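Local coordinates for protein CghA (Chaetomium globosum, PDB 6KBC) that belongs to a two-domain, beta-rich family of the calycin clan and binds the ligand WK1 in a pocket, at residues Val64-Asp69 / Phe77-Asn82; Gly164-Pro169 / Ala274-Gly279; Tyr252-Met257 / Tyr325-Arg330. All coordinates share one frame; numbering follows the deposited sequence.

Contact 1. Residues Val64-Asp69 / Phe77-Asn82; sequences VSFFRD and FRAAIN. With WK1 ((2S)-3-[(2S,4E)-4-[[(1R,2S,4aR,6S,8R,8aS)-2-[(E)-but-2-en-2-yl]-6,8-dimethyl-1,2,4a,5,6,7,8,8a-octahydronaphthalen-1-yl]-oxidanyl-methylidene]-3,5-bis(oxidanylidene)pyrrolidin-2-yl]-2-methyl-2-oxidanyl-propanoic acid), chain B.
The carbonyl oxygen of F67 accepts two hydrogen bonds, one from R78 N at 3.2 Å and one from the indole NE1 of W118. The return bond, F67 N to R78 O, is shorter at 2.6 Å and almost in line with the carbonyl bond (173° at the oxygen). S65 and A80 make a second reciprocal backbone pair. This ladder knits strands 60-69 and 77-85 into an antiparallel beta hairpin of the N-terminal calycin-clan domain, and the alternation of residues gives its two faces different jobs. On one, V64 and I81 lie side by side with V64 CG2 3.7 Å from I81 CG1, while the F66 ring touches the A79 methyl and meets W118 and F135 edge-to-face. R68 lays its CG obliquely against the F77 ring and carries its guanidinium on, in an extended chain, to S8 and S100. The other face receives WK1. With OG anti to its carbonyl carbon (chi1 -72°), S65 donates to WK1 O5 at 2.7 Å, and its CB lies 3.6 Å above the F67 ring plane, toward the rim. That ring sets CE2 3.7 Å from A80 CB and CE1 3.6 Å from the ligand methyl C11. Further along, N82 ND2 donates to WK1 O1, a carboxyl oxygen, at 2.9 Å, while a hydrogen bond between N82 OD1 and S92 OG helps fix the rotation of the amide.

Contact 2. Residues Gly164-Pro169 / Ala274-Gly279; sequences GYPTLP and ALYRDG
Y165 and Y276 meet as an oblique aromatic pair, with ring planes 50° apart and centroids separated by 4.7 Å. The fit is uneven: the CD2 corner of Y165 sits 3.3 Å above the middle of the Y276 ring, while Y276 turns CE1 to the edge of Y165. Y276 holds its ring nearly perpendicular to its CA-CB-CG plane (chi2 87°), presenting a broad face, whereas Y165 is twisted to a chi2 of only 24°, which brings CD2 down onto that face; Y165 CB adds an off-centre CH-pi contact with the same ring. A face of Y165 is covered in turn by G279, whose CA stands over the ring in a CH-pi contact 3.6 Å from its centroid; with no side chain on this residue, the backbone itself comes close to the aromatic surface. Water 1 joins Y165 OH to G279 N, the amide donating to it at 2.8 Å. At the far end of the Y276 ring, the phenol is oriented by two bonds: its OH donates to P166 O at 2.6 Å, an oxygen lying near the ring plane, and accepts from water 2 at 2.8 Å. That water also donates to T167 OG1, which is hydrogen-bonded to R185 O as well. P166 CD meanwhile packs 3.6 Å from G279 O. The contact thus joins the loop between strand 154-162 and helix 172-175, in the N-terminal domain, to the end of strand 269-277 and its turn in the C-terminal one, with A188 and M189 of strand 181-200, V253 of strand 252-261 and I281 of strand 280-285 packed around the two tyrosines.

Contact 3. Residues Tyr252-Met257 / Tyr325-Arg330; sequences YVMAVM and YRLEFR. With WK1 ((2S)-3-[(2S,4E)-4-[[(1R,2S,4aR,6S,8R,8aS)-2-[(E)-but-2-en-2-yl]-6,8-dimethyl-1,2,4a,5,6,7,8,8a-octahydronaphthalen-1-yl]-oxidanyl-methylidene]-3,5-bis(oxidanylidene)pyrrolidin-2-yl]-2-methyl-2-oxidanyl-propanoic acid), chain B.
Strands 252-261 and 324-330 face each other across the buried interior of the C-terminal calycin-clan domain, an arrangement consistent with opposed walls of a curled beta-sheet. The short segments cross at 105° with axes 10.2 Å apart, so side chains alone bridge the gap. L327 CD1 is the shared tip on one side, reached by M254 SD at 3.9 Å and by V256 CG2, also at 3.9 Å. The V256 side chain runs opposite to those of L327 and F329 and slides past both, the same CG2 lying 4.0 Å from F329 CZ. M254 tucks CG between its backbone N and carbonyl carbon (chi1 71°); its CB lies obliquely against the F329 ring, 3.9 Å from CE2, while the bent chain beyond takes the sulfur to L327. Two residues outside this apolar meeting, E328 and R330, pair with each other: R330 NE and NH2 both donate to E328 OE2, approaching from the same face of the carboxylate. On strand 252-261, next to V256, M257 SD comes within 3.4 Å of WK1 C6. Across the interface no hydrogen bond forms; sulfur, methyl, methylene and ring atoms meet at van der Waals distance, implying cohesion from dispersion and the exclusion of water.

Overall arrangement
Contacts 1 and 3 lie on opposite sides of the chain's centre, their centres 25 Å apart and their nearest atoms about 8 Å apart, yet both reach WK1: the hairpin of contact 1 supplies polar grips, and strand 252-261 of contact 3 a methionine sulfur and methyl. The ligand, also bonded to H94, K352 and N364, thus draws on both domains. Contact 2 ties those domains together at the surface, about 16 Å from contact 1 by nearest atoms. It adjoins contact 3 directly, with centres 12 Å apart, because strands 252-261 and 269-277 are sheet neighbours; Y276 N approaches V253 O at 2.7 Å, a probable hydrogen bond, and Y165 OH packs on V253 CG2.

Contact 1. Residues Val64-Asp69 / Phe77-Asn82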
loop_
_atom_site.group_PDB
_atom_site.type_symbol
_atom_site.label_atom_id
_atom_site.label_comp_id
_atom_site.label_asym_id
_atom_site.label_seq_id
_atom_site.Cartn_x
_atom_site.Cartn_y
_atom_site.Cartn_z
ATOM N N VAL A 64 -1.458 -7.944 -2.287
ATOM C CA VAL A 64 -2.481 -8.483 -1.411
ATOM C C VAL A 64 -2.545 -7.583 -0.190
ATOM O O VAL A 64 -1.509 -7.162 0.340
ATOM C CB VAL A 64 -2.178 -9.952 -1.024
ATOM C CG1 VAL A 64 -0.787 -10.074 -0.402
ATOM C CG2 VAL A 64 -3.238 -10.492 -0.096
ATOM N N SER A 65 -3.755 -7.252 0.230
ATOM C CA SER A 65 -3.966 -6.571 1.494
ATOM C C SER A 65 -4.759 -7.516 2.376
ATOM O O SER A 65 -5.839 -7.968 1.985
ATOM C CB SER A 65 -4.701 -5.233 1.309
ATOM O OG SER A 65 -3.839 -4.281 0.708
ATOM N N PHE A 66 -4.197 -7.851 3.533
ATOM C CA PHE A 66 -4.918 -8.588 4.557
ATOM C C PHE A 66 -5.670 -7.580 5.418
ATOM O O PHE A 66 -5.050 -6.726 6.063
ATOM C CB PHE A 66 -3.965 -9.420 5.407
ATOM C CG PHE A 66 -3.273 -10.523 4.646
ATOM C CD1 PHE A 66 -2.123 -10.263 3.917
ATOM C CD2 PHE A 66 -3.769 -11.823 4.670
ATOM C CE1 PHE A 66 -1.466 -11.287 3.220
ATOM C CE2 PHE A 66 -3.118 -12.848 3.978
ATOM C CZ PHE A 66 -1.971 -12.575 3.252
ATOM N N PHE A 67 -6.995 -7.686 5.426
ATOM C CA PHE A 67 -7.867 -6.719 6.073
ATOM C C PHE A 67 -8.544 -7.315 7.300
ATOM O O PHE A 67 -9.017 -8.456 7.271
ATOM C CB PHE A 67 -8.966 -6.238 5.120
ATOM C CG PHE A 67 -8.504 -5.279 4.063
ATOM C CD1 PHE A 67 -7.833 -4.114 4.401
ATOM C CD2 PHE A 67 -8.794 -5.517 2.726
ATOM C CE1 PHE A 67 -7.437 -3.208 3.416
ATOM C CE2 PHE A 67 -8.404 -4.617 1.741
ATOM C CZ PHE A 67 -7.726 -3.462 2.088
ATOM N N ARG A 68 -8.592 -6.525 8.370
ATOM C CA ARG A 68 -9.616 -6.625 9.404
ATOM C C ARG A 68 -10.373 -5.302 9.372
ATOM O O ARG A 68 -9.838 -4.271 9.794
ATOM C CB ARG A 68 -9.003 -6.876 10.780
ATOM C CG ARG A 68 -8.366 -8.244 10.972
ATOM C CD ARG A 68 -7.620 -8.237 12.277
ATOM N NE ARG A 68 -7.187 -9.562 12.703
ATOM C CZ ARG A 68 -6.728 -9.822 13.920
ATOM N NH1 ARG A 68 -6.658 -8.843 14.814
ATOM N NH2 ARG A 68 -6.340 -11.049 14.252
ATOM N N ASP A 69 -11.596 -5.321 8.852
ATOM C CA ASP A 69 -12.400 -4.111 8.669
ATOM C C ASP A 69 -13.670 -4.241 9.510
ATOM O O ASP A 69 -14.602 -4.965 9.138
ATOM C CB ASP A 69 -12.721 -3.891 7.191
ATOM C CG ASP A 69 -13.352 -2.524 6.912
ATOM O OD1 ASP A 69 -13.809 -1.858 7.864
ATOM O OD2 ASP A 69 -13.393 -2.115 5.730
ATOM N N PHE A 77 -13.076 -9.992 7.585
ATOM C CA PHE A 77 -11.747 -10.555 7.385
ATOM C C PHE A 77 -11.586 -10.965 5.934
ATOM O O PHE A 77 -12.395 -11.733 5.402
ATOM C CB PHE A 77 -11.504 -11.745 8.310
ATOM C CG PHE A 77 -11.896 -11.476 9.721
ATOM C CD1 PHE A 77 -11.480 -10.313 10.345
ATOM C CD2 PHE A 77 -12.700 -12.361 10.418
ATOM C CE1 PHE A 77 -11.841 -10.040 11.643
ATOM C CE2 PHE A 77 -13.072 -12.090 11.721
ATOM C CZ PHE A 77 -12.644 -10.926 12.333
ATOM N N ARG A 78 -10.526 -10.469 5.309
ATOM C CA ARG A 78 -10.492 -10.418 3.860
ATOM C C ARG A 78 -9.037 -10.276 3.447
ATOM O O ARG A 78 -8.300 -9.485 4.040
ATOM C CB ARG A 78 -11.340 -9.226 3.397
ATOM C CG ARG A 78 -11.641 -9.075 1.942
ATOM C CD ARG A 78 -12.428 -7.776 1.808
ATOM N NE ARG A 78 -13.696 -7.813 2.541
ATOM C CZ ARG A 78 -14.845 -8.280 2.059
ATOM N NH1 ARG A 78 -14.930 -8.706 0.807
ATOM N NH2 ARG A 78 -15.930 -8.272 2.821
ATOM N N ALA A 79 -8.619 -11.070 2.475
ATOM C CA ALA A 79 -7.348 -10.862 1.793
ATOM C C ALA A 79 -7.728 -10.402 0.399
ATOM O O ALA A 79 -8.272 -11.185 -0.387
ATOM C CB ALA A 79 -6.491 -12.126 1.755
ATOM N N ALA A 80 -7.495 -9.124 0.112
ATOM C CA ALA A 80 -7.845 -8.562 -1.185
ATOM C C ALA A 80 -6.635 -8.697 -2.093
ATOM O O ALA A 80 -5.567 -8.160 -1.784
ATOM C CB ALA A 80 -8.269 -7.098 -1.067
ATOM N N ILE A 81 -6.807 -9.396 -3.214
ATOM C CA ILE A 81 -5.693 -9.785 -4.068
ATOM C C ILE A 81 -5.873 -9.193 -5.454
ATOM O O ILE A 81 -6.961 -9.263 -6.034
ATOM C CB ILE A 81 -5.558 -11.318 -4.169
ATOM C CG1 ILE A 81 -5.378 -11.929 -2.784
ATOM C CG2 ILE A 81 -4.374 -11.671 -5.062
ATOM C CD1 ILE A 81 -5.809 -13.395 -2.713
ATOM N N ASN A 82 -4.790 -8.652 -6.000
ATOM C CA ASN A 82 -4.791 -8.180 -7.376
ATOM C C ASN A 82 -3.516 -8.643 -8.058
ATOM O O ASN A 82 -2.433 -8.572 -7.473
ATOM C CB ASN A 82 -4.893 -6.657 -7.444
ATOM C CG ASN A 82 -6.241 -6.159 -6.989
ATOM O OD1 ASN A 82 -7.187 -6.142 -7.768
ATOM N ND2 ASN A 82 -6.350 -5.788 -5.713
HETATM O O WK1 B . -10.796 -4.804 -3.791
HETATM C C17 WK1 B . -9.621 -4.661 -4.014
HETATM O O1 WK1 B . -8.949 -5.532 -4.490
HETATM C C19 WK1 B . -8.958 -3.379 -3.714
HETATM O O2 WK1 B . -9.850 -2.401 -3.299
HETATM C C18 WK1 B . -8.333 -2.852 -4.968
HETATM C C20 WK1 B . -8.010 -3.726 -2.600
HETATM C C22 WK1 B . -6.990 -2.675 -2.422
HETATM N N WK1 B . -5.893 -2.935 -1.510
HETATM C C21 WK1 B . -5.700 -1.874 -0.733
HETATM O O5 WK1 B . -4.749 -1.829 0.170
HETATM C C23 WK1 B . -7.438 -1.367 -2.002
HETATM O O4 WK1 B . -8.443 -0.694 -2.524
HETATM C C24 WK1 B . -6.662 -0.785 -0.962
HETATM C C16 WK1 B . -6.837 0.529 -0.353
HETATM O O3 WK1 B . -7.782 1.265 -0.796
HETATM C C9 WK1 B . -5.869 1.031 0.634
HETATM C C8 WK1 B . -4.780 1.608 -0.315
HETATM C C12 WK1 B . -4.425 0.850 -1.578
HETATM C C13 WK1 B . -3.411 0.017 -1.646
HETATM C C90 WK1 B . -3.092 -0.720 -2.902
HETATM C C14 WK1 B . -5.241 1.037 -2.806
HETATM C C7 WK1 B . -5.115 2.996 -0.770
HETATM C C6 WK1 B . -5.400 3.902 0.126
HETATM C C3 WK1 B . -5.654 3.421 1.519
HETATM C C4 WK1 B . -6.401 2.105 1.572
HETATM C C5 WK1 B . -6.319 1.609 3.003
HETATM C C11 WK1 B . -7.194 0.408 3.182
HETATM C C2 WK1 B . -6.214 4.432 2.485
HETATM C C1 WK1 B . -5.858 3.913 3.842
HETATM C C10 WK1 B . -6.120 4.856 4.970
HETATM C C WK1 B . -6.638 2.652 4.055
#

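Contact 2. Residues Gly164-Pro169 / Ala274-Gly279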
loop_
_atom_site.group_PDB
_atom_site.type_symbol
_atom_site.label_atom_id
_atom_site.label_comp_id
_atom_site.label_asym_id
_atom_site.label_seq_id
_atom_site.Cartn_x
_atom_site.Cartn_y
_atom_site.Cartn_z
ATOM N N GLY A 164 16.923 -3.648 3.611
ATOM C CA GLY A 164 17.409 -2.933 4.782
ATOM C C GLY A 164 17.323 -1.424 4.698
ATOM O O GLY A 164 18.118 -0.727 5.343
ATOM N N TYR A 165 16.393 -0.895 3.893
ATOM C CA TYR A 165 16.210 0.544 3.810
ATOM C C TYR A 165 15.693 1.076 5.145
ATOM O O TYR A 165 14.799 0.474 5.742
ATOM C CB TYR A 165 15.183 0.907 2.732
ATOM C CG TYR A 165 15.599 0.783 1.285
ATOM C CD1 TYR A 165 16.632 -0.074 0.881
ATOM C CD2 TYR A 165 14.910 1.492 0.308
ATOM C CE1 TYR A 165 16.979 -0.182 -0.457
ATOM C CE2 TYR A 165 15.240 1.386 -1.011
ATOM C CZ TYR A 165 16.268 0.555 -1.396
ATOM O OH TYR A 165 16.561 0.485 -2.731
ATOM N N PRO A 166 16.190 2.220 5.606
ATOM C CA PRO A 166 15.590 2.858 6.785
ATOM C C PRO A 166 14.137 3.215 6.515
ATOM O O PRO A 166 13.800 3.741 5.453
ATOM C CB PRO A 166 16.449 4.113 6.987
ATOM C CG PRO A 166 17.055 4.383 5.652
ATOM C CD PRO A 166 17.268 3.032 5.017
ATOM N N THR A 167 13.267 2.933 7.487
ATOM C CA THR A 167 11.839 3.084 7.227
ATOM C C THR A 167 10.961 3.250 8.464
ATOM O O THR A 167 9.850 3.783 8.369
ATOM C CB THR A 167 11.343 1.869 6.435
ATOM O OG1 THR A 167 9.991 2.092 6.011
ATOM C CG2 THR A 167 11.399 0.596 7.298
ATOM N N LEU A 168 11.419 2.768 9.628
ATOM C CA LEU A 168 10.441 2.613 10.702
ATOM C C LEU A 168 10.141 3.971 11.340
ATOM O O LEU A 168 11.038 4.808 11.472
ATOM C CB LEU A 168 10.955 1.618 11.754
ATOM C CG LEU A 168 11.057 0.165 11.250
ATOM C CD1 LEU A 168 11.771 -0.761 12.259
ATOM C CD2 LEU A 168 9.677 -0.402 10.924
ATOM N N PRO A 169 8.884 4.229 11.710
ATOM C CA PRO A 169 8.556 5.517 12.323
ATOM C C PRO A 169 9.106 5.594 13.735
ATOM O O PRO A 169 9.056 4.628 14.504
ATOM C CB PRO A 169 7.026 5.536 12.318
ATOM C CG PRO A 169 6.650 4.099 12.389
ATOM C CD PRO A 169 7.704 3.357 11.597
ATOM N N ALA A 274 8.215 8.199 0.995
ATOM C CA ALA A 274 9.659 8.156 1.114
ATOM C C ALA A 274 10.264 8.018 -0.270
ATOM O O ALA A 274 9.733 7.292 -1.118
ATOM C CB ALA A 274 10.106 6.994 2.012
ATOM N N LEU A 275 11.370 8.717 -0.490
ATOM C CA LEU A 275 12.189 8.523 -1.672
ATOM C C LEU A 275 13.570 8.066 -1.218
ATOM O O LEU A 275 14.151 8.644 -0.296
ATOM C CB LEU A 275 12.302 9.787 -2.503
ATOM C CG LEU A 275 13.193 9.675 -3.735
ATOM C CD1 LEU A 275 12.560 8.759 -4.788
ATOM C CD2 LEU A 275 13.457 11.070 -4.299
ATOM N N TYR A 276 14.074 7.024 -1.856
ATOM C CA TYR A 276 15.403 6.509 -1.584
ATOM C C TYR A 276 16.217 6.635 -2.853
ATOM O O TYR A 276 15.674 6.569 -3.953
ATOM C CB TYR A 276 15.352 5.059 -1.142
ATOM C CG TYR A 276 14.509 4.816 0.071
ATOM C CD1 TYR A 276 13.144 4.586 -0.047
ATOM C CD2 TYR A 276 15.084 4.768 1.349
ATOM C CE1 TYR A 276 12.362 4.353 1.065
ATOM C CE2 TYR A 276 14.307 4.534 2.468
ATOM C CZ TYR A 276 12.950 4.329 2.321
ATOM O OH TYR A 276 12.165 4.083 3.417
ATOM N N ARG A 277 17.518 6.848 -2.694
ATOM C CA ARG A 277 18.462 6.768 -3.798
ATOM C C ARG A 277 19.548 5.790 -3.383
ATOM O O ARG A 277 20.243 6.025 -2.392
ATOM C CB ARG A 277 19.056 8.133 -4.135
ATOM C CG ARG A 277 19.872 8.133 -5.428
ATOM C CD ARG A 277 20.562 9.473 -5.665
ATOM N NE ARG A 277 20.697 9.763 -7.095
ATOM C CZ ARG A 277 21.604 9.207 -7.901
ATOM N NH1 ARG A 277 22.481 8.324 -7.430
ATOM N NH2 ARG A 277 21.638 9.543 -9.184
ATOM N N ASP A 278 19.663 4.690 -4.117
ATOM C CA ASP A 278 20.570 3.594 -3.762
ATOM C C ASP A 278 20.405 3.185 -2.307
ATOM O O ASP A 278 21.375 2.913 -1.603
ATOM C CB ASP A 278 22.019 3.958 -4.051
ATOM C CG ASP A 278 22.283 4.115 -5.519
ATOM O OD1 ASP A 278 21.936 3.182 -6.275
ATOM O OD2 ASP A 278 22.845 5.162 -5.908
ATOM N N GLY A 279 19.158 3.152 -1.846
ATOM C CA GLY A 279 18.866 2.653 -0.524
ATOM C C GLY A 279 19.043 3.645 0.600
ATOM O O GLY A 279 18.706 3.322 1.746
HETATM O O HOH W 1 16.965 3.190 -3.575
HETATM O O HOH W 2 9.488 4.219 4.094
#

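Contact 3. Residues Tyr252-Met257 / Tyr325-Arg330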
loop_
_atom_site.group_PDB
_atom_site.type_symbol
_atom_site.label_atom_id
_atom_site.label_comp_id
_atom_site.label_asym_id
_atom_site.label_seq_id
_atom_site.Cartn_x
_atom_site.Cartn_y
_atom_site.Cartn_z
ATOM N N TYR A 252 16.474 5.083 -7.829
ATOM C CA TYR A 252 15.419 5.650 -6.996
ATOM C C TYR A 252 14.368 4.609 -6.669
ATOM O O TYR A 252 13.898 3.882 -7.557
ATOM C CB TYR A 252 14.762 6.844 -7.690
ATOM C CG TYR A 252 15.695 7.989 -7.880
ATOM C CD1 TYR A 252 16.170 8.707 -6.792
ATOM C CD2 TYR A 252 16.159 8.320 -9.140
ATOM C CE1 TYR A 252 17.047 9.761 -6.972
ATOM C CE2 TYR A 252 17.031 9.351 -9.328
ATOM C CZ TYR A 252 17.473 10.072 -8.242
ATOM O OH TYR A 252 18.344 11.118 -8.443
ATOM N N VAL A 253 13.974 4.567 -5.401
ATOM C CA VAL A 253 12.818 3.803 -4.963
ATOM C C VAL A 253 11.894 4.768 -4.237
ATOM O O VAL A 253 12.341 5.515 -3.361
ATOM C CB VAL A 253 13.223 2.630 -4.061
ATOM C CG1 VAL A 253 12.002 2.020 -3.398
ATOM C CG2 VAL A 253 13.964 1.576 -4.891
ATOM N N MET A 254 10.624 4.765 -4.611
ATOM C CA MET A 254 9.670 5.700 -4.029
ATOM C C MET A 254 8.410 4.967 -3.619
ATOM O O MET A 254 7.954 4.044 -4.307
ATOM C CB MET A 254 9.322 6.859 -4.982
ATOM C CG MET A 254 8.474 6.515 -6.185
ATOM S SD MET A 254 8.907 7.470 -7.673
ATOM C CE MET A 254 10.659 7.126 -7.929
ATOM N N ALA A 255 7.864 5.364 -2.471
ATOM C CA ALA A 255 6.658 4.748 -1.954
ATOM C C ALA A 255 5.823 5.842 -1.318
ATOM O O ALA A 255 6.360 6.735 -0.662
ATOM C CB ALA A 255 6.973 3.630 -0.952
ATOM N N VAL A 256 4.524 5.812 -1.576
ATOM C CA VAL A 256 3.657 6.937 -1.242
ATOM C C VAL A 256 2.336 6.398 -0.744
ATOM O O VAL A 256 1.783 5.455 -1.314
ATOM C CB VAL A 256 3.403 7.872 -2.450
ATOM C CG1 VAL A 256 2.375 8.958 -2.086
ATOM C CG2 VAL A 256 4.694 8.518 -2.914
ATOM N N MET A 257 1.814 7.020 0.305
ATOM C CA MET A 257 0.402 6.912 0.663
ATOM C C MET A 257 -0.024 8.347 0.924
ATOM O O MET A 257 0.380 8.918 1.943
ATOM C CB MET A 257 0.191 6.021 1.891
ATOM C CG MET A 257 -1.284 5.720 2.214
ATOM S SD MET A 257 -2.449 5.486 0.846
ATOM C CE MET A 257 -1.975 3.826 0.439
ATOM N N TYR A 325 0.466 10.339 -12.621
ATOM C CA TYR A 325 0.735 11.245 -11.522
ATOM C C TYR A 325 2.162 11.737 -11.644
ATOM O O TYR A 325 3.060 10.979 -12.030
ATOM C CB TYR A 325 0.565 10.553 -10.164
ATOM C CG TYR A 325 -0.784 10.744 -9.508
ATOM C CD1 TYR A 325 -1.033 11.857 -8.709
ATOM C CD2 TYR A 325 -1.790 9.787 -9.645
ATOM C CE1 TYR A 325 -2.273 12.033 -8.092
ATOM C CE2 TYR A 325 -3.014 9.939 -9.030
ATOM C CZ TYR A 325 -3.247 11.065 -8.244
ATOM O OH TYR A 325 -4.470 11.226 -7.628
ATOM N N ARG A 326 2.374 12.994 -11.292
ATOM C CA ARG A 326 3.710 13.513 -11.065
ATOM C C ARG A 326 3.982 13.469 -9.572
ATOM O O ARG A 326 3.114 13.838 -8.777
ATOM C CB ARG A 326 3.847 14.940 -11.596
ATOM C CG ARG A 326 5.195 15.591 -11.277
ATOM C CD ARG A 326 5.388 16.811 -12.184
ATOM N NE ARG A 326 5.426 16.366 -13.574
ATOM C CZ ARG A 326 5.066 17.096 -14.625
ATOM N NH1 ARG A 326 4.652 18.347 -14.467
ATOM N NH2 ARG A 326 5.128 16.566 -15.842
ATOM N N LEU A 327 5.167 12.974 -9.198
ATOM C CA LEU A 327 5.654 12.986 -7.824
ATOM C C LEU A 327 6.878 13.875 -7.766
ATOM O O LEU A 327 7.896 13.579 -8.407
ATOM C CB LEU A 327 6.052 11.588 -7.332
ATOM C CG LEU A 327 4.981 10.517 -7.265
ATOM C CD1 LEU A 327 5.608 9.248 -6.655
ATOM C CD2 LEU A 327 3.806 11.020 -6.453
ATOM N N GLU A 328 6.802 14.936 -6.981
ATOM C CA GLU A 328 7.938 15.821 -6.780
ATOM C C GLU A 328 8.351 15.708 -5.322
ATOM O O GLU A 328 7.613 16.140 -4.434
ATOM C CB GLU A 328 7.586 17.253 -7.143
ATOM C CG GLU A 328 8.676 18.262 -6.863
ATOM C CD GLU A 328 8.073 19.642 -6.806
ATOM O OE1 GLU A 328 8.189 20.368 -7.804
ATOM O OE2 GLU A 328 7.447 19.976 -5.774
ATOM N N PHE A 329 9.516 15.121 -5.073
ATOM C CA PHE A 329 10.031 15.018 -3.713
ATOM C C PHE A 329 10.963 16.181 -3.440
ATOM O O PHE A 329 11.726 16.589 -4.314
ATOM C CB PHE A 329 10.793 13.699 -3.507
ATOM C CG PHE A 329 9.911 12.508 -3.384
ATOM C CD1 PHE A 329 9.448 12.107 -2.146
ATOM C CD2 PHE A 329 9.545 11.779 -4.508
ATOM C CE1 PHE A 329 8.642 10.979 -2.027
ATOM C CE2 PHE A 329 8.740 10.662 -4.401
ATOM C CZ PHE A 329 8.290 10.259 -3.149
ATOM N N ARG A 330 10.910 16.708 -2.226
ATOM C CA ARG A 330 11.833 17.750 -1.810
ATOM C C ARG A 330 12.595 17.289 -0.581
ATOM O O ARG A 330 12.039 16.621 0.295
ATOM C CB ARG A 330 11.107 19.050 -1.484
ATOM C CG ARG A 330 10.243 19.528 -2.609
ATOM C CD ARG A 330 9.857 20.983 -2.424
ATOM N NE ARG A 330 8.830 21.320 -3.390
ATOM C CZ ARG A 330 8.157 22.462 -3.405
ATOM N NH1 ARG A 330 8.431 23.413 -2.502
ATOM N NH2 ARG A 330 7.208 22.644 -4.331
HETATM O O WK1 B . -10.796 -4.804 -3.791
HETATM C C17 WK1 B . -9.621 -4.661 -4.014
HETATM O O1 WK1 B . -8.949 -5.532 -4.490
HETATM C C19 WK1 B . -8.958 -3.379 -3.714
HETATM O O2 WK1 B . -9.850 -2.401 -3.299
HETATM C C18 WK1 B . -8.333 -2.852 -4.968
HETATM C C20 WK1 B . -8.010 -3.726 -2.600
HETATM C C22 WK1 B . -6.990 -2.675 -2.422
HETATM N N WK1 B . -5.893 -2.935 -1.510
HETATM C C21 WK1 B . -5.700 -1.874 -0.733
HETATM O O5 WK1 B . -4.749 -1.829 0.170
HETATM C C23 WK1 B . -7.438 -1.367 -2.002
HETATM O O4 WK1 B . -8.443 -0.694 -2.524
HETATM C C24 WK1 B . -6.662 -0.785 -0.962
HETATM C C16 WK1 B . -6.837 0.529 -0.353
HETATM O O3 WK1 B . -7.782 1.265 -0.796
HETATM C C9 WK1 B . -5.869 1.031 0.634
HETATM C C8 WK1 B . -4.780 1.608 -0.315
HETATM C C12 WK1 B . -4.425 0.850 -1.578
HETATM C C13 WK1 B . -3.411 0.017 -1.646
HETATM C C90 WK1 B . -3.092 -0.720 -2.902
HETATM C C14 WK1 B . -5.241 1.037 -2.806
HETATM C C7 WK1 B . -5.115 2.996 -0.770
HETATM C C6 WK1 B . -5.400 3.902 0.126
HETATM C C3 WK1 B . -5.654 3.421 1.519
HETATM C C4 WK1 B . -6.401 2.105 1.572
HETATM C C5 WK1 B . -6.319 1.609 3.003
HETATM C C11 WK1 B . -7.194 0.408 3.182
HETATM C C2 WK1 B . -6.214 4.432 2.485
HETATM C C1 WK1 B . -5.858 3.913 3.842
HETATM C C10 WK1 B . -6.120 4.856 4.970
HETATM C C WK1 B . -6.638 2.652 4.055
#